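Side-chain contacts in pyridoxal phosphate homeostasis protein (Bifidobacterium adolescentis ATCC 15703, PDB 3CPG), which probably binds pyridoxal 5'-phosphate on a TIM-barrel fold and takes part in the homeostasis of that cofactor: residues V208-E211 / T212-R215; G217-H220 / L221-T224. One frame throughout, in Å; residues are numbered along the deposited sequence.

Interaction 1 of 2, residues V208-E211 / T212-R215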
loop_
_atom_site.group_PDB
_atom_site.type_symbol
_atom_site.label_atom_id
_atom_site.label_comp_id
_atom_site.label_asym_id
_atom_site.label_seq_id
_atom_site.Cartn_x
_atom_site.Cartn_y
_atom_site.Cartn_z
ATOM N N VAL A 208 16.210 9.000 6.431
ATOM C CA VAL A 208 17.203 10.006 6.765
ATOM C C VAL A 208 16.480 11.224 7.329
ATOM O O VAL A 208 15.255 11.299 7.267
ATOM C CB VAL A 208 17.995 10.429 5.512
ATOM C CG1 VAL A 208 18.742 9.232 4.939
ATOM C CG2 VAL A 208 17.044 10.996 4.467
ATOM N N HIS A 209 17.230 12.168 7.886
ATOM C CA HIS A 209 16.626 13.373 8.442
ATOM C C HIS A 209 16.779 14.561 7.498
ATOM O O HIS A 209 16.411 15.685 7.835
ATOM C CB HIS A 209 17.244 13.702 9.804
ATOM C CG HIS A 209 16.894 12.718 10.877
ATOM N ND1 HIS A 209 17.309 11.404 10.846
ATOM C CD2 HIS A 209 16.149 12.851 12.000
ATOM C CE1 HIS A 209 16.834 10.769 11.902
ATOM N NE2 HIS A 209 16.127 11.625 12.620
ATOM N N ASP A 210 17.320 14.304 6.313
ATOM C CA ASP A 210 17.516 15.353 5.319
ATOM C C ASP A 210 16.269 15.457 4.448
ATOM O O ASP A 210 16.024 14.598 3.601
ATOM C CB ASP A 210 18.721 15.032 4.437
ATOM C CG ASP A 210 19.142 16.208 3.583
ATOM O OD1 ASP A 210 18.254 16.978 3.160
ATOM O OD2 ASP A 210 20.355 16.356 3.329
ATOM N N GLU A 211 15.487 16.510 4.655
ATOM C CA GLU A 211 14.264 16.706 3.890
ATOM C C GLU A 211 14.480 16.893 2.391
ATOM O O GLU A 211 13.584 16.602 1.601
ATOM C CB GLU A 211 13.468 17.882 4.455
ATOM C CG GLU A 211 12.627 17.514 5.671
ATOM C CD GLU A 211 11.840 18.689 6.215
ATOM O OE1 GLU A 211 11.275 19.457 5.406
ATOM O OE2 GLU A 211 11.778 18.840 7.453
ATOM N N THR A 212 15.651 17.380 1.985
ATOM C CA THR A 212 15.898 17.556 0.556
ATOM C C THR A 212 16.048 16.190 -0.113
ATOM O O THR A 212 15.675 16.008 -1.273
ATOM C CB THR A 212 17.160 18.412 0.279
ATOM O OG1 THR A 212 18.323 17.754 0.794
ATOM C CG2 THR A 212 17.025 19.781 0.933
ATOM N N VAL A 213 16.593 15.227 0.626
ATOM C CA VAL A 213 16.772 13.874 0.107
ATOM C C VAL A 213 15.413 13.177 0.036
ATOM O O VAL A 213 15.094 12.493 -0.935
ATOM C CB VAL A 213 17.705 13.051 1.020
ATOM C CG1 VAL A 213 17.758 11.600 0.550
ATOM C CG2 VAL A 213 19.101 13.659 1.009
ATOM N N ILE A 214 14.620 13.357 1.084
ATOM C CA ILE A 214 13.297 12.758 1.153
ATOM C C ILE A 214 12.412 13.299 0.030
ATOM O O ILE A 214 11.779 12.535 -0.706
ATOM C CB ILE A 214 12.654 13.054 2.524
ATOM C CG1 ILE A 214 13.466 12.354 3.620
ATOM C CG2 ILE A 214 11.195 12.620 2.532
ATOM C CD1 ILE A 214 12.990 12.625 5.029
ATOM N N ARG A 215 12.381 14.621 -0.106
ATOM C CA ARG A 215 11.571 15.256 -1.139
ATOM C C ARG A 215 12.003 14.839 -2.542
ATOM O O ARG A 215 11.162 14.583 -3.400
ATOM C CB ARG A 215 11.640 16.784 -1.008
ATOM C CG ARG A 215 11.029 17.323 0.282
ATOM C CD ARG A 215 11.180 18.841 0.390
ATOM N NE ARG A 215 10.356 19.562 -0.578
ATOM C CZ ARG A 215 9.025 19.567 -0.571
ATOM N NH1 ARG A 215 8.363 18.888 0.354
ATOM N NH2 ARG A 215 8.355 20.253 -1.485
#

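Interaction 2 of 2, residues G217-H220 / L221-T224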
loop_
_atom_site.group_PDB
_atom_site.type_symbol
_atom_site.label_atom_id
_atom_site.label_comp_id
_atom_site.label_asym_id
_atom_site.label_seq_id
_atom_site.Cartn_x
_atom_site.Cartn_y
_atom_site.Cartn_z
ATOM N N GLY A 217 13.278 12.064 -3.580
ATOM C CA GLY A 217 12.807 10.724 -3.880
ATOM C C GLY A 217 11.322 10.650 -4.196
ATOM O O GLY A 217 10.916 9.929 -5.111
ATOM N N PHE A 218 10.502 11.380 -3.444
ATOM C CA PHE A 218 9.056 11.374 -3.685
ATOM C C PHE A 218 8.765 12.069 -5.009
ATOM O O PHE A 218 7.891 11.652 -5.772
ATOM C CB PHE A 218 8.307 12.097 -2.560
ATOM C CG PHE A 218 8.389 11.410 -1.224
ATOM C CD1 PHE A 218 8.446 10.020 -1.135
ATOM C CD2 PHE A 218 8.349 12.154 -0.048
ATOM C CE1 PHE A 218 8.456 9.384 0.105
ATOM C CE2 PHE A 218 8.357 11.526 1.198
ATOM C CZ PHE A 218 8.410 10.139 1.274
ATOM N N SER A 219 9.505 13.142 -5.268
ATOM C CA SER A 219 9.348 13.899 -6.500
ATOM C C SER A 219 9.701 13.001 -7.681
ATOM O O SER A 219 9.019 13.001 -8.701
ATOM C CB SER A 219 10.271 15.121 -6.479
ATOM O OG SER A 219 10.156 15.870 -7.676
ATOM N N HIS A 220 10.771 12.225 -7.534
ATOM C CA HIS A 220 11.194 11.330 -8.597
ATOM C C HIS A 220 10.116 10.290 -8.876
ATOM O O HIS A 220 9.827 9.992 -10.032
ATOM C CB HIS A 220 12.511 10.650 -8.220
ATOM C CG HIS A 220 12.982 9.648 -9.228
ATOM N ND1 HIS A 220 12.462 8.375 -9.311
ATOM C CD2 HIS A 220 13.919 9.737 -10.203
ATOM C CE1 HIS A 220 13.059 7.722 -10.293
ATOM N NE2 HIS A 220 13.946 8.525 -10.850
ATOM N N LEU A 221 9.508 9.755 -7.820
ATOM C CA LEU A 221 8.458 8.755 -7.997
ATOM C C LEU A 221 7.266 9.353 -8.742
ATOM O O LEU A 221 6.706 8.721 -9.634
ATOM C CB LEU A 221 7.989 8.208 -6.642
ATOM C CG LEU A 221 7.296 6.846 -6.753
ATOM C CD1 LEU A 221 8.318 5.789 -7.146
ATOM C CD2 LEU A 221 6.645 6.484 -5.418
ATOM N N ARG A 222 6.878 10.571 -8.376
ATOM C CA ARG A 222 5.752 11.226 -9.033
ATOM C C ARG A 222 6.028 11.448 -10.522
ATOM O O ARG A 222 5.176 11.171 -11.364
ATOM C CB ARG A 222 5.442 12.578 -8.383
ATOM C CG ARG A 222 4.235 13.263 -9.018
ATOM C CD ARG A 222 4.042 14.696 -8.557
ATOM N NE ARG A 222 5.067 15.594 -9.083
ATOM C CZ ARG A 222 6.076 16.077 -8.367
ATOM N NH1 ARG A 222 6.201 15.755 -7.083
ATOM N NH2 ARG A 222 6.960 16.886 -8.940
ATOM N N LYS A 223 7.213 11.959 -10.841
ATOM C CA LYS A 223 7.568 12.207 -12.238
ATOM C C LYS A 223 7.593 10.909 -13.034
ATOM O O LYS A 223 7.163 10.866 -14.186
ATOM C CB LYS A 223 8.933 12.892 -12.332
ATOM C CG LYS A 223 8.942 14.314 -11.801
ATOM C CD LYS A 223 10.308 14.952 -11.979
ATOM C CE LYS A 223 10.317 16.374 -11.445
ATOM N NZ LYS A 223 11.646 17.024 -11.649
ATOM N N THR A 224 8.114 9.855 -12.415
ATOM C CA THR A 224 8.185 8.553 -13.065
ATOM C C THR A 224 6.770 8.069 -13.366
ATOM O O THR A 224 6.489 7.580 -14.456
ATOM C CB THR A 224 8.911 7.535 -12.167
ATOM O OG1 THR A 224 10.280 7.935 -12.013
ATOM C CG2 THR A 224 8.856 6.136 -12.777
HETATM O O HOH W 1 8.679 17.976 -7.447
#

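Interaction 1 of 2, residues V208-E211 / T212-R215
D210 is the N-cap of helix 211-231, the helix that follows strand 196-202 in this TIM barrel, and its carboxylate reaches forward to T212 and V213 in the first turn. With CG anti to its own backbone N (chi1 -168°), the acid places OD1 2.9 Å from T212 N. That N-H comes from the anti side of the oxygen, 20° out of the carboxylate plane. The hydroxyl of T212 joins in: its chi1 of 63° leaves OG1 flanked by its own N and C, and OG1 donates to D210 OD1 over a very short 2.5 Å. V213 N adds a weak bond to the same OD1. While the side chain caps the helix, the backbone of D210 starts it, since D210 O accepts from I214 N at 3.1 Å. One step on, R215 N bonds to E211 O. Beside these polar bonds, V208 packs on the same turn. Its CG2 lies 3.9 Å from I214 CG1 and 4.0 Å from V213 CG1, sliding past the isoleucine, while the V213 side chain lies roughly perpendicular to it. The guanidinium of R215 makes its salt bridge with E256, and I214 and R215 also rest on L252 of helix 250-255. A carboxylate at the N-terminal end of a helix should interact favourably with the helix dipole while occupying backbone N-H groups that no preceding turn can serve.

Interaction 2 of 2, residues G217-H220 / L221-T224
T224 has its hydroxyl beside its own backbone N (chi1 -65°), which swings OG1 back along the helix to H220, while R222 runs extended to CD and then bends at chi3 (71°), folding its guanidinium back toward S219. The first of these turns gives H220 O two donors from one residue. T224 N arrives at 2.9 Å as the ordinary helical bond, and T224 OG1 donates at 2.9 Å from the opposite face of the carbonyl plane, standing 38° out of it. The hydroxyl also lies 3.3 Å from H220 CE1, approaching the imidazole obliquely. In the neighbouring i, i+3 pair, S219 OG and R222 NH2 stand 3.6 Å apart and are joined through a water, which is 2.6 Å from S219 OG and accepts from R222 NH2 at 2.5 Å. The water sits in the guanidinium plane, at its edge; S219 O lies more distantly over one face, displaced toward its rim. This is the middle of helix 211-231, the helical link of a beta-alpha-beta unit between strands 196-202 and 241-243, and the backbone keeps regular i to i+4 bonds, such as K223 N to S219 O at 3.0 Å. L221 is turned to the sheet, touching L201 and L242, and T224 also meets L201. The two polar ends have further partners beyond the helix: H220 ND1 is hydrogen-bonded to E169, and R222 NH1 forms a salt bridge with E256. K223 stays extended alongside S219, bringing CE to 3.8 Å from the serine OG.

Coming from strand 196-202, the chain first passes through the loop that interaction 1 closes, where 208-211 turns into the first turn of helix 211-231. Interaction 2 follows two turns further along the same helix, before the chain goes on to strand 241-243. The two are in series, neither nesting nor crossing, with centres about 13 Å apart and a single residue between their segments. Interaction 1 lies at the surface by helix 250-255, whereas interaction 2 is partly buried against the barrel strands. Both reach the same acid, E256, just beyond helix 250-255, which ties two successive parts of helix 211-231 to that region of the fold.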